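Local coordinates for protein transcriptional regulator, crp family (Thermotoga maritima, PDB 1O5L) that probably binds DNA and regulates transcription as a Crp-family regulator that pairs a cyclic-nucleotide-binding-type domain with a helix-turn-helix domain, at residues 37-42 / 83-88; 43-48 / 99-104; 74-79 / 122-127; 50-55 / 65-70. All blocks are in the same frame, centred on the assembly; numbering follows the deposited sequence.

How the contacts relate
Contacts 2 and 4 are antiparallel strand pairs from the two sheets of one beta roll. Contact 2 is buried and almost wholly apolar in its side chains. Contact 4 is a hairpin nearer the surface, where threonines, charged residues and a bulge mingle with a few aliphatic groups. Contacts 1 and 3 share the loop that runs from strand 72-73 to strand 89-92: its later part forms the partly buried contact 1 with the loop 37-42, by backbone bonds and a CH-pi contact, while its start meets helix 114-139 in contact 3, a buried site with polar chemistry. Ile74 packs on Leu51, and Lys103 joins contact 2 to Ile79.

Contact 1 of 4, residues 37-42 / 83-88; sequences DDPIED and EPRFPV
Ile40 and Phe86 meet where two loops of the cyclic-nucleotide-binding beta roll cross, the second belonging to the region that forms the phosphate-binding cassette in nucleotide-binding relatives. Ile40 CG1 sits over the centre of the Phe86 ring, 3.6 Å from its centroid and 12° off the ring normal, a CH-pi contact. Phe86 turns its CG opposite the carbonyl carbon (chi1 -66°), which brings the ring back alongside 37-42, with Pro39 O at its edge, 3.4 Å from CE2. On the other side of Ile40, its CB packs on Pro84 CB at 4.0 Å. With an alanine in place of Phe86, Ile40 CG1 would probably lose the aromatic face it lies on, and a gap would be likely to open beside Pro39. Backbone bonds set these side chains in place. Ile40 N points almost straight at Pro84 O (2.9 Å, 175°), Phe86 N donates to Asp38 O at 3.0 Å, and Asp37 N to Phe86 O at 2.8 Å; Pro39 and Arg85 form a single bridge between them. The Arg85 chain runs extended past Asp37, and its NH1 comes close to Asp37 O, though at an angle too poor for a hydrogen bond. Glu83 anchors the arginine from within its own loop by a salt bridge, OE2 to NE, 3.4 Å. Further out, Phe78 and Ile79 also pack on Ile40, and Leu44 touches Phe86, so the pair belongs to a larger apolar cluster. In 37-42, Asp38 points its carboxylate away from 83-88, and OD2 accepts a hydrogen bond from His35 N.

Contact 2 of 4, residues 43-48 / 99-104; sequences VLILLE and LSIPKE
Two central strands of one four-stranded antiparallel sheet of the beta roll pair here, with Val43 against Ile101 and Ile45 against Leu99 as hydrogen-bonded pairs and Leu44 against Ser100 as the non-hydrogen-bonded pair between them. Four backbone bonds close the ladder: Val43 N to Ile101 O and Ile101 N to Val43 O, both 2.9 Å, then Ile45 N to Leu99 O and Leu99 N to Ile45 O, both 2.8 Å. Val43, Ile45, Leu99 and Ile101 project from one face. Ile45 and Ile101 meet diagonally across it; with CG1 of each opposite its carbonyl carbon (chi1 -58° and -55°), the two CD1 methyls come within 4.2 Å of each other. Leu47 comes in beside them and lays CD1 against Leu99 CB, 4.0 Å away. Phe106 of helix 103-112 covers Val43 and Ile101, and Ile73 of strand 72-73 adds to the same hydrophobic layer. Leu44 and Ser100 lie on the other face, where the methyl CD2 of Leu44 approaches Ser100 OG at 3.6 Å. That hydroxyl is not left to apolar neighbours, since it is hydrogen-bonded to Asp42 OD2. Beyond Pro102, which occupies the N-cap position, helix 103-112 begins, and Lys103 sends its NZ away from the ladder to Ile79 O. At the other end Leu47 and Glu48 both face Lys97, a classic beta bulge that interrupts the regular pairing. Flanked by strands 23-27 and 72-73, this pair makes the middle of one sheet of the jelly-roll-like beta roll that characterises cyclic-nucleotide-binding domains.

Contact 3 of 4, residues 74-79 / 122-127; sequences IASGFI and KDVSEH
Ser76 reaches from the loop 74-79 to helix 114-139, and its side chain supplies the polar link of the contact. Its CB lies, rather loosely, 4.1 Å from Val124 CG2. From there OG takes the crowded position between backbone N and carbonyl carbon (chi1 76°), which carries it to the helix surface. At its tip OG donates to Asp123 OD1; the modelled separation of 2.4 Å is very short, so its exact length is doubtful. The same oxygen rests against the Val124 methyl CG2 at 3.6 Å. Next along the loop, Gly77 brings its bare CA to 4.0 Å from Val124 CG1, so that the two methyls of one valine touch successive residues. Asp123 itself has CG opposite the backbone N (chi1 -176°), which turns its carboxylate toward the loop. His127, one turn further along the helix, braces the same residue: ND1 donates to Asp123 O at 2.9 Å and more weakly to Asp123 OD1 at 3.3 Å. Asp123 O thus takes two donors, the backbone N and ND1 of His127, from opposite faces of its carbonyl plane. Val124 also packs on Val124 of the second subunit, and Phe128 of that subunit meets the Phe78 ring, so the loop is held where the long helices pair, as in other Crp-family dimers. Since ND1 donates to Asp123 O, the histidine proton is likely to sit on that nitrogen, and the weaker approach to OD1 would add only modestly to holding the carboxylate toward Ser76.

Contact 4 of 4, residues 50-55 / 65-70; sequences TLKTEH and IDEIKP
Leu51 pairs with Ile68, and Thr53 with Asp66, as hydrogen-bonded pairs of an antiparallel beta hairpin, Lys52 and Glu67 forming the non-hydrogen-bonded pair between. Of the backbone bonds, Leu51 N to Ile68 O (3.0 Å) and Ile68 N to Leu51 O (2.9 Å) are reciprocal, and Thr53 N donates to Asp66 O at 3.0 Å. Thr53 O accepts Ile65 N at 2.7 Å and, weakly, Asp66 N at 3.5 Å, because Ile65 and Asp66 both face Thr53 in a classic beta bulge. The apolar contacts lie on one face: Leu51 CB meets Ile68 CB at 4.0 Å, and the methyl CG2 of Thr53 touches Ile68 CD1 at 3.7 Å, the two side chains crossing at about a right angle. A side-chain hydrogen bond joins the far end, where Lys69, bent at chi2 (-80°), curls back so that NZ donates to Thr50 OG1, 3.0 Å away. Thr50 OG1 is also hydrogen-bonded to Glu94 OE2, so the hydroxyl links a lysine and a carboxylate. A valine in place of Thr50 would probably leave Lys69 NZ without this acceptor and Glu94 without its hydroxyl partner. Strand 62-68 is the outermost strand of its sheet within the chain; strand 51-56 lies between it and strand 89-92, while Leu46 of strand 42-48 packs on Leu51 and Ile68 from the other sheet, and Phe136 from the helix of the second subunit meets the His55 ring.

Contact 1 of 4, residues 37-42 / 83-88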
loop_
_atom_site.group_PDB
_atom_site.type_symbol
_atom_site.label_atom_id
_atom_site.label_comp_id
_atom_site.label_asym_id
_atom_site.label_seq_id
_atom_site.Cartn_x
_atom_site.Cartn_y
_atom_site.Cartn_z
ATOM N N ASP A 37 -0.181 2.292 18.417
ATOM C CA ASP A 37 0.602 1.066 18.709
ATOM C C ASP A 37 -0.176 -0.231 19.055
ATOM O O ASP A 37 0.455 -1.265 19.237
ATOM C CB ASP A 37 1.679 1.328 19.762
ATOM C CG ASP A 37 2.573 2.487 19.390
ATOM O OD1 ASP A 37 2.765 2.726 18.174
ATOM O OD2 ASP A 37 3.114 3.223 20.246
ATOM N N ASP A 38 -1.504 -0.184 19.155
ATOM C CA ASP A 38 -2.302 -1.401 19.352
ATOM C C ASP A 38 -2.110 -2.332 18.143
ATOM O O ASP A 38 -2.047 -1.849 17.015
ATOM C CB ASP A 38 -3.803 -1.076 19.491
ATOM C CG ASP A 38 -4.189 -0.521 20.881
ATOM O OD1 ASP A 38 -3.359 -0.400 21.795
ATOM O OD2 ASP A 38 -5.347 -0.166 21.150
ATOM N N PRO A 39 -1.996 -3.646 18.357
ATOM C CA PRO A 39 -1.856 -4.577 17.233
ATOM C C PRO A 39 -3.087 -4.589 16.362
ATOM O O PRO A 39 -4.194 -4.400 16.859
ATOM C CB PRO A 39 -1.609 -5.966 17.888
ATOM C CG PRO A 39 -1.585 -5.762 19.399
ATOM C CD PRO A 39 -1.938 -4.325 19.672
ATOM N N ILE A 40 -2.874 -4.722 15.052
ATOM C CA ILE A 40 -3.973 -4.864 14.106
ATOM C C ILE A 40 -4.203 -6.344 13.963
ATOM O O ILE A 40 -3.380 -7.068 13.377
ATOM C CB ILE A 40 -3.652 -4.239 12.727
ATOM C CG1 ILE A 40 -3.309 -2.763 12.883
ATOM C CG2 ILE A 40 -4.828 -4.485 11.741
ATOM C CD1 ILE A 40 -3.186 -1.987 11.572
ATOM N N GLU A 41 -5.312 -6.803 14.530
ATOM C CA GLU A 41 -5.690 -8.206 14.423
ATOM C C GLU A 41 -6.873 -8.441 13.466
ATOM O O GLU A 41 -6.848 -9.329 12.645
ATOM C CB GLU A 41 -5.933 -8.754 15.827
ATOM C CG GLU A 41 -4.605 -8.958 16.551
ATOM C CD GLU A 41 -4.678 -8.869 18.064
ATOM O OE1 GLU A 41 -5.701 -8.390 18.610
ATOM O OE2 GLU A 41 -3.687 -9.282 18.721
ATOM N N ASP A 42 -7.911 -7.654 13.580
ATOM C CA ASP A 42 -9.037 -7.759 12.688
ATOM C C ASP A 42 -8.999 -6.568 11.748
ATOM O O ASP A 42 -8.470 -5.488 12.099
ATOM C CB ASP A 42 -10.320 -7.731 13.494
ATOM C CG ASP A 42 -10.617 -9.051 14.192
ATOM O OD1 ASP A 42 -9.962 -10.117 14.103
ATOM O OD2 ASP A 42 -11.646 -9.080 14.894
ATOM N N GLU A 83 4.549 -7.275 11.828
ATOM C CA GLU A 83 4.182 -6.642 13.104
ATOM C C GLU A 83 3.230 -5.446 12.883
ATOM O O GLU A 83 3.594 -4.305 13.110
ATOM C CB GLU A 83 5.452 -6.236 13.871
ATOM C CG GLU A 83 5.226 -5.859 15.335
ATOM C CD GLU A 83 6.493 -5.361 16.027
ATOM O OE1 GLU A 83 7.516 -6.094 16.025
ATOM O OE2 GLU A 83 6.460 -4.227 16.567
ATOM N N PRO A 84 2.007 -5.727 12.447
ATOM C CA PRO A 84 1.040 -4.684 12.109
ATOM C C PRO A 84 0.416 -3.971 13.312
ATOM O O PRO A 84 -0.121 -4.636 14.205
ATOM C CB PRO A 84 -0.056 -5.449 11.363
ATOM C CG PRO A 84 0.073 -6.842 11.790
ATOM C CD PRO A 84 1.457 -7.085 12.252
ATOM N N ARG A 85 0.423 -2.628 13.262
ATOM C CA ARG A 85 0.051 -1.766 14.379
ATOM C C ARG A 85 -0.663 -0.513 13.908
ATOM O O ARG A 85 -0.273 0.086 12.907
ATOM C CB ARG A 85 1.294 -1.346 15.140
ATOM C CG ARG A 85 1.867 -2.381 16.101
ATOM C CD ARG A 85 3.121 -1.885 16.691
ATOM N NE ARG A 85 3.752 -2.609 17.811
ATOM C CZ ARG A 85 3.183 -3.366 18.781
ATOM N NH1 ARG A 85 1.874 -3.626 18.880
ATOM N NH2 ARG A 85 3.991 -3.878 19.700
ATOM N N PHE A 86 -1.711 -0.118 14.634
ATOM C CA PHE A 86 -2.377 1.148 14.368
ATOM C C PHE A 86 -1.374 2.306 14.598
ATOM O O PHE A 86 -0.790 2.417 15.691
ATOM C CB PHE A 86 -3.654 1.312 15.232
ATOM C CG PHE A 86 -4.749 0.318 14.896
ATOM C CD1 PHE A 86 -5.604 0.529 13.815
ATOM C CD2 PHE A 86 -4.873 -0.874 15.625
ATOM C CE1 PHE A 86 -6.603 -0.401 13.489
ATOM C CE2 PHE A 86 -5.867 -1.818 15.303
ATOM C CZ PHE A 86 -6.738 -1.585 14.241
ATOM N N PRO A 87 -1.184 3.155 13.576
ATOM C CA PRO A 87 -0.224 4.287 13.656
ATOM C C PRO A 87 -0.736 5.506 14.446
ATOM O O PRO A 87 0.041 6.370 14.796
ATOM C CB PRO A 87 -0.012 4.675 12.179
ATOM C CG PRO A 87 -1.326 4.298 11.482
ATOM C CD PRO A 87 -1.874 3.119 12.270
ATOM N N VAL A 88 -2.044 5.556 14.698
ATOM C CA VAL A 88 -2.688 6.681 15.375
ATOM C C VAL A 88 -3.733 6.174 16.340
ATOM O O VAL A 88 -4.229 5.069 16.177
ATOM C CB VAL A 88 -3.408 7.633 14.339
ATOM C CG1 VAL A 88 -2.399 8.209 13.339
ATOM C CG2 VAL A 88 -4.519 6.918 13.598
#

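Contact 2 of 4, residues 43-48 / 99-104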
loop_
_atom_site.group_PDB
_atom_site.type_symbol
_atom_site.label_atom_id
_atom_site.label_comp_id
_atom_site.label_asym_id
_atom_site.label_seq_id
_atom_site.Cartn_x
_atom_site.Cartn_y
_atom_site.Cartn_z
ATOM N N VAL A 43 -9.556 -6.772 10.556
ATOM C CA VAL A 43 -9.843 -5.701 9.624
ATOM C C VAL A 43 -11.122 -4.973 10.118
ATOM O O VAL A 43 -12.196 -5.587 10.332
ATOM C CB VAL A 43 -10.059 -6.271 8.200
ATOM C CG1 VAL A 43 -10.420 -5.168 7.208
ATOM C CG2 VAL A 43 -8.832 -7.059 7.737
ATOM N N LEU A 44 -11.006 -3.664 10.292
ATOM C CA LEU A 44 -12.102 -2.841 10.815
ATOM C C LEU A 44 -12.720 -2.008 9.692
ATOM O O LEU A 44 -11.998 -1.363 8.924
ATOM C CB LEU A 44 -11.579 -1.929 11.928
ATOM C CG LEU A 44 -10.834 -2.581 13.102
ATOM C CD1 LEU A 44 -10.570 -1.552 14.148
ATOM C CD2 LEU A 44 -11.599 -3.792 13.755
ATOM N N ILE A 45 -14.055 -2.024 9.600
ATOM C CA ILE A 45 -14.786 -1.232 8.607
ATOM C C ILE A 45 -15.821 -0.358 9.310
ATOM O O ILE A 45 -16.670 -0.874 10.043
ATOM C CB ILE A 45 -15.480 -2.172 7.544
ATOM C CG1 ILE A 45 -14.443 -3.055 6.836
ATOM C CG2 ILE A 45 -16.269 -1.358 6.504
ATOM C CD1 ILE A 45 -15.067 -4.130 5.951
ATOM N N LEU A 46 -15.759 0.949 9.077
ATOM C CA LEU A 46 -16.738 1.885 9.619
ATOM C C LEU A 46 -18.046 1.814 8.834
ATOM O O LEU A 46 -18.092 2.184 7.640
ATOM C CB LEU A 46 -16.227 3.333 9.584
ATOM C CG LEU A 46 -17.179 4.394 10.120
ATOM C CD1 LEU A 46 -17.396 4.197 11.625
ATOM C CD2 LEU A 46 -16.642 5.828 9.847
ATOM N N LEU A 47 -19.094 1.412 9.556
ATOM C CA LEU A 47 -20.426 1.173 9.019
ATOM C C LEU A 47 -21.274 2.419 9.080
ATOM O O LEU A 47 -21.983 2.736 8.124
ATOM C CB LEU A 47 -21.144 0.081 9.841
ATOM C CG LEU A 47 -20.567 -1.339 9.744
ATOM C CD1 LEU A 47 -21.235 -2.273 10.753
ATOM C CD2 LEU A 47 -20.703 -1.870 8.307
ATOM N N GLU A 48 -21.244 3.080 10.239
ATOM C CA GLU A 48 -21.995 4.294 10.467
ATOM C C GLU A 48 -21.369 5.140 11.571
ATOM O O GLU A 48 -20.707 4.606 12.464
ATOM C CB GLU A 48 -23.462 4.015 10.770
ATOM C CG GLU A 48 -23.780 2.766 11.552
ATOM C CD GLU A 48 -25.293 2.608 11.768
ATOM O OE1 GLU A 48 -25.858 3.372 12.606
ATOM O OE2 GLU A 48 -25.910 1.750 11.063
ATOM N N LEU A 99 -17.559 -2.867 11.740
ATOM C CA LEU A 99 -17.521 -4.283 11.422
ATOM C C LEU A 99 -16.076 -4.737 11.593
ATOM O O LEU A 99 -15.149 -4.070 11.097
ATOM C CB LEU A 99 -17.971 -4.533 9.979
ATOM C CG LEU A 99 -17.903 -5.953 9.379
ATOM C CD1 LEU A 99 -18.724 -7.013 10.154
ATOM C CD2 LEU A 99 -18.364 -5.871 7.902
ATOM N N SER A 100 -15.913 -5.878 12.265
ATOM C CA SER A 100 -14.629 -6.429 12.598
ATOM C C SER A 100 -14.540 -7.842 11.996
ATOM O O SER A 100 -15.221 -8.759 12.464
ATOM C CB SER A 100 -14.500 -6.496 14.138
ATOM O OG SER A 100 -13.197 -6.905 14.553
ATOM N N ILE A 101 -13.729 -8.001 10.960
ATOM C CA ILE A 101 -13.525 -9.288 10.299
ATOM C C ILE A 101 -12.132 -9.857 10.628
ATOM O O ILE A 101 -11.153 -9.155 10.428
ATOM C CB ILE A 101 -13.636 -9.122 8.750
ATOM C CG1 ILE A 101 -14.978 -8.459 8.373
ATOM C CG2 ILE A 101 -13.472 -10.458 8.062
ATOM C CD1 ILE A 101 -15.128 -8.185 6.909
ATOM N N PRO A 102 -12.044 -11.124 11.036
ATOM C CA PRO A 102 -10.750 -11.780 11.248
ATOM C C PRO A 102 -9.878 -11.744 9.991
ATOM O O PRO A 102 -10.364 -11.956 8.865
ATOM C CB PRO A 102 -11.113 -13.234 11.638
ATOM C CG PRO A 102 -12.548 -13.207 12.059
ATOM C CD PRO A 102 -13.173 -12.027 11.325
ATOM N N LYS A 103 -8.596 -11.441 10.190
ATOM C CA LYS A 103 -7.664 -11.275 9.086
ATOM C C LYS A 103 -7.662 -12.459 8.097
ATOM O O LYS A 103 -7.580 -12.255 6.891
ATOM C CB LYS A 103 -6.250 -11.029 9.615
ATOM C CG LYS A 103 -5.733 -9.643 9.321
ATOM C CD LYS A 103 -4.180 -9.518 9.491
ATOM C CE LYS A 103 -3.815 -8.642 10.660
ATOM N NZ LYS A 103 -2.330 -8.544 10.807
ATOM N N GLU A 104 -7.692 -13.680 8.634
ATOM C CA GLU A 104 -7.630 -14.900 7.819
ATOM C C GLU A 104 -8.869 -15.054 6.959
ATOM O O GLU A 104 -8.764 -15.466 5.795
ATOM C CB GLU A 104 -7.451 -16.169 8.676
ATOM C CG GLU A 104 -6.112 -16.271 9.399
ATOM C CD GLU A 104 -4.887 -16.193 8.470
ATOM O OE1 GLU A 104 -4.962 -16.677 7.321
ATOM O OE2 GLU A 104 -3.837 -15.646 8.892
#

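Contact 3 of 4, residues 74-79 / 122-127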
loop_
_atom_site.group_PDB
_atom_site.type_symbol
_atom_site.label_atom_id
_atom_site.label_comp_id
_atom_site.label_asym_id
_atom_site.label_seq_id
_atom_site.Cartn_x
_atom_site.Cartn_y
_atom_site.Cartn_z
ATOM N N ILE A 74 -10.489 0.889 7.921
ATOM C CA ILE A 74 -9.570 1.660 8.735
ATOM C C ILE A 74 -8.084 1.167 8.671
ATOM O O ILE A 74 -7.791 0.005 8.966
ATOM C CB ILE A 74 -10.062 1.621 10.185
ATOM C CG1 ILE A 74 -11.446 2.271 10.253
ATOM C CG2 ILE A 74 -9.036 2.304 11.133
ATOM C CD1 ILE A 74 -12.170 2.013 11.527
ATOM N N ALA A 75 -7.170 2.080 8.343
ATOM C CA ALA A 75 -5.728 1.830 8.360
ATOM C C ALA A 75 -5.390 0.669 7.450
ATOM O O ALA A 75 -4.609 -0.206 7.806
ATOM C CB ALA A 75 -5.223 1.567 9.801
ATOM N N SER A 76 -5.967 0.712 6.256
ATOM C CA SER A 76 -5.912 -0.381 5.294
ATOM C C SER A 76 -4.480 -0.755 4.874
ATOM O O SER A 76 -4.119 -1.939 4.779
ATOM C CB SER A 76 -6.811 -0.040 4.078
ATOM O OG SER A 76 -6.212 0.910 3.200
ATOM N N GLY A 77 -3.669 0.249 4.610
ATOM C CA GLY A 77 -2.260 0.031 4.263
ATOM C C GLY A 77 -1.349 -0.556 5.351
ATOM O O GLY A 77 -0.216 -0.920 5.065
ATOM N N PHE A 78 -1.846 -0.643 6.589
ATOM C CA PHE A 78 -1.048 -1.119 7.722
ATOM C C PHE A 78 -1.419 -2.552 8.115
ATOM O O PHE A 78 -0.677 -3.212 8.850
ATOM C CB PHE A 78 -1.206 -0.161 8.920
ATOM C CG PHE A 78 -0.638 1.220 8.677
ATOM C CD1 PHE A 78 0.702 1.478 8.895
ATOM C CD2 PHE A 78 -1.452 2.252 8.244
ATOM C CE1 PHE A 78 1.248 2.769 8.664
ATOM C CE2 PHE A 78 -0.919 3.553 8.007
ATOM C CZ PHE A 78 0.421 3.808 8.219
ATOM N N ILE A 79 -2.552 -3.037 7.603
ATOM C CA ILE A 79 -3.107 -4.317 8.056
ATOM C C ILE A 79 -2.138 -5.450 7.853
ATOM O O ILE A 79 -1.874 -6.202 8.801
ATOM C CB ILE A 79 -4.475 -4.617 7.374
ATOM C CG1 ILE A 79 -5.532 -3.594 7.804
ATOM C CG2 ILE A 79 -4.967 -6.016 7.732
ATOM C CD1 ILE A 79 -6.751 -3.530 6.860
ATOM N N LYS A 122 -6.777 -1.090 -4.683
ATOM C CA LYS A 122 -7.002 0.316 -5.027
ATOM C C LYS A 122 -6.980 1.257 -3.808
ATOM O O LYS A 122 -6.383 2.337 -3.853
ATOM C CB LYS A 122 -8.331 0.480 -5.783
ATOM C CG LYS A 122 -8.561 1.876 -6.409
ATOM C CD LYS A 122 -9.902 1.973 -7.201
ATOM C CE LYS A 122 -10.144 3.426 -7.686
ATOM N NZ LYS A 122 -11.221 3.580 -8.748
ATOM N N ASP A 123 -7.623 0.838 -2.724
ATOM C CA ASP A 123 -7.661 1.621 -1.487
ATOM C C ASP A 123 -6.256 1.841 -0.904
ATOM O O ASP A 123 -5.875 2.962 -0.538
ATOM C CB ASP A 123 -8.531 0.902 -0.461
ATOM C CG ASP A 123 -8.701 1.679 0.828
ATOM O OD1 ASP A 123 -7.839 1.784 1.709
ATOM O OD2 ASP A 123 -9.768 2.240 1.043
ATOM N N VAL A 124 -5.506 0.756 -0.823
ATOM C CA VAL A 124 -4.158 0.788 -0.294
ATOM C C VAL A 124 -3.215 1.614 -1.195
ATOM O O VAL A 124 -2.400 2.411 -0.673
ATOM C CB VAL A 124 -3.610 -0.652 -0.078
ATOM C CG1 VAL A 124 -2.158 -0.631 0.273
ATOM C CG2 VAL A 124 -4.402 -1.339 1.008
ATOM N N SER A 125 -3.328 1.433 -2.519
ATOM C CA SER A 125 -2.486 2.165 -3.473
ATOM C C SER A 125 -2.741 3.676 -3.532
ATOM O O SER A 125 -1.805 4.464 -3.695
ATOM C CB SER A 125 -2.599 1.566 -4.865
ATOM O OG SER A 125 -2.333 0.177 -4.773
ATOM N N GLU A 126 -4.004 4.058 -3.439
ATOM C CA GLU A 126 -4.396 5.469 -3.406
ATOM C C GLU A 126 -3.891 6.163 -2.147
ATOM O O GLU A 126 -3.431 7.302 -2.204
ATOM C CB GLU A 126 -5.928 5.633 -3.544
ATOM C CG GLU A 126 -6.427 5.566 -4.982
ATOM C CD GLU A 126 -5.761 6.627 -5.830
ATOM O OE1 GLU A 126 -5.993 7.817 -5.561
ATOM O OE2 GLU A 126 -4.961 6.283 -6.726
ATOM N N HIS A 127 -3.947 5.468 -1.013
ATOM C CA HIS A 127 -3.404 6.020 0.227
ATOM C C HIS A 127 -1.897 6.138 0.155
ATOM O O HIS A 127 -1.314 7.074 0.687
ATOM C CB HIS A 127 -3.830 5.193 1.453
ATOM C CG HIS A 127 -5.205 5.516 1.946
ATOM N ND1 HIS A 127 -6.296 4.715 1.687
ATOM C CD2 HIS A 127 -5.676 6.577 2.642
ATOM C CE1 HIS A 127 -7.378 5.263 2.211
ATOM N NE2 HIS A 127 -7.029 6.392 2.796
#

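Contact 4 of 4, residues 50-55 / 65-70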
loop_
_atom_site.group_PDB
_atom_site.type_symbol
_atom_site.label_atom_id
_atom_site.label_comp_id
_atom_site.label_asym_id
_atom_site.label_seq_id
_atom_site.Cartn_x
_atom_site.Cartn_y
_atom_site.Cartn_z
ATOM N N THR A 50 -18.868 8.516 12.695
ATOM C CA THR A 50 -17.697 9.304 12.315
ATOM C C THR A 50 -16.565 9.024 13.311
ATOM O O THR A 50 -16.769 9.075 14.531
ATOM C CB THR A 50 -18.011 10.846 12.327
ATOM O OG1 THR A 50 -19.143 11.164 11.510
ATOM C CG2 THR A 50 -16.899 11.638 11.665
ATOM N N LEU A 51 -15.368 8.766 12.780
ATOM C CA LEU A 51 -14.187 8.568 13.594
ATOM C C LEU A 51 -13.212 9.726 13.410
ATOM O O LEU A 51 -13.249 10.408 12.382
ATOM C CB LEU A 51 -13.515 7.259 13.223
ATOM C CG LEU A 51 -14.444 6.045 13.211
ATOM C CD1 LEU A 51 -13.674 4.833 12.816
ATOM C CD2 LEU A 51 -15.099 5.854 14.584
ATOM N N LYS A 52 -12.361 9.940 14.419
ATOM C CA LYS A 52 -11.224 10.880 14.362
ATOM C C LYS A 52 -9.902 10.149 14.552
ATOM O O LYS A 52 -9.780 9.276 15.422
ATOM C CB LYS A 52 -11.370 11.950 15.437
ATOM C CG LYS A 52 -12.396 13.002 15.058
ATOM C CD LYS A 52 -13.328 13.352 16.182
ATOM C CE LYS A 52 -12.641 14.177 17.271
ATOM N NZ LYS A 52 -13.541 15.325 17.685
ATOM N N THR A 53 -8.923 10.479 13.715
ATOM C CA THR A 53 -7.591 9.934 13.858
ATOM C C THR A 53 -6.701 11.024 14.440
ATOM O O THR A 53 -6.709 12.160 13.950
ATOM C CB THR A 53 -7.029 9.381 12.520
ATOM O OG1 THR A 53 -7.035 10.376 11.484
ATOM C CG2 THR A 53 -7.885 8.250 11.970
ATOM N N GLU A 54 -5.954 10.681 15.490
ATOM C CA GLU A 54 -5.115 11.640 16.164
ATOM C C GLU A 54 -3.769 11.028 16.556
ATOM O O GLU A 54 -3.714 9.958 17.168
ATOM C CB GLU A 54 -5.853 12.254 17.368
ATOM C CG GLU A 54 -6.126 11.283 18.498
ATOM C CD GLU A 54 -7.075 11.804 19.581
ATOM O OE1 GLU A 54 -7.790 12.816 19.351
ATOM O OE2 GLU A 54 -7.099 11.166 20.682
ATOM N N HIS A 55 -2.692 11.700 16.165
ATOM C CA HIS A 55 -1.336 11.284 16.503
ATOM C C HIS A 55 -0.918 11.790 17.885
ATOM O O HIS A 55 -1.108 12.953 18.213
ATOM C CB HIS A 55 -0.343 11.792 15.470
ATOM C CG HIS A 55 1.053 11.293 15.690
ATOM N ND1 HIS A 55 1.899 11.835 16.640
ATOM C CD2 HIS A 55 1.744 10.288 15.098
ATOM C CE1 HIS A 55 3.052 11.189 16.617
ATOM N NE2 HIS A 55 2.984 10.251 15.689
ATOM N N ILE A 65 -5.591 14.351 12.864
ATOM C CA ILE A 65 -5.008 14.140 11.544
ATOM C C ILE A 65 -6.101 14.144 10.487
ATOM O O ILE A 65 -5.958 14.759 9.445
ATOM C CB ILE A 65 -4.241 12.750 11.547
ATOM C CG1 ILE A 65 -3.010 12.805 12.469
ATOM C CG2 ILE A 65 -3.807 12.299 10.154
ATOM C CD1 ILE A 65 -2.128 14.040 12.306
ATOM N N ASP A 66 -7.170 13.397 10.739
ATOM C CA ASP A 66 -8.261 13.278 9.799
ATOM C C ASP A 66 -9.552 12.860 10.479
ATOM O O ASP A 66 -9.590 12.563 11.673
ATOM C CB ASP A 66 -7.906 12.246 8.712
ATOM C CG ASP A 66 -8.379 12.660 7.309
ATOM O OD1 ASP A 66 -9.264 13.556 7.164
ATOM O OD2 ASP A 66 -7.886 12.138 6.280
ATOM N N GLU A 67 -10.608 12.863 9.672
ATOM C CA GLU A 67 -11.863 12.217 9.987
ATOM C C GLU A 67 -12.043 10.991 9.113
ATOM O O GLU A 67 -11.506 10.940 8.016
ATOM C CB GLU A 67 -13.028 13.170 9.723
ATOM C CG GLU A 67 -13.254 14.155 10.837
ATOM C CD GLU A 67 -14.551 14.939 10.705
ATOM O OE1 GLU A 67 -15.323 14.703 9.728
ATOM O OE2 GLU A 67 -14.795 15.790 11.597
ATOM N N ILE A 68 -12.819 10.010 9.591
ATOM C CA ILE A 68 -13.256 8.880 8.755
ATOM C C ILE A 68 -14.776 8.830 8.712
ATOM O O ILE A 68 -15.410 8.784 9.747
ATOM C CB ILE A 68 -12.711 7.572 9.284
ATOM C CG1 ILE A 68 -11.202 7.696 9.556
ATOM C CG2 ILE A 68 -13.016 6.391 8.285
ATOM C CD1 ILE A 68 -10.602 6.448 10.230
ATOM N N LYS A 69 -15.341 8.886 7.511
ATOM C CA LYS A 69 -16.773 8.748 7.293
ATOM C C LYS A 69 -17.046 7.363 6.709
ATOM O O LYS A 69 -16.147 6.747 6.141
ATOM C CB LYS A 69 -17.277 9.820 6.333
ATOM C CG LYS A 69 -17.146 11.266 6.837
ATOM C CD LYS A 69 -18.285 11.599 7.806
ATOM C CE LYS A 69 -18.329 13.077 8.194
ATOM N NZ LYS A 69 -19.171 13.288 9.434
ATOM N N PRO A 70 -18.270 6.854 6.860
ATOM C CA PRO A 70 -18.589 5.536 6.353
ATOM C C PRO A 70 -18.760 5.539 4.819
ATOM O O PRO A 70 -19.059 6.567 4.277
ATOM C CB PRO A 70 -19.894 5.186 7.073
ATOM C CG PRO A 70 -20.273 6.390 7.904
ATOM C CD PRO A 70 -19.429 7.508 7.489
#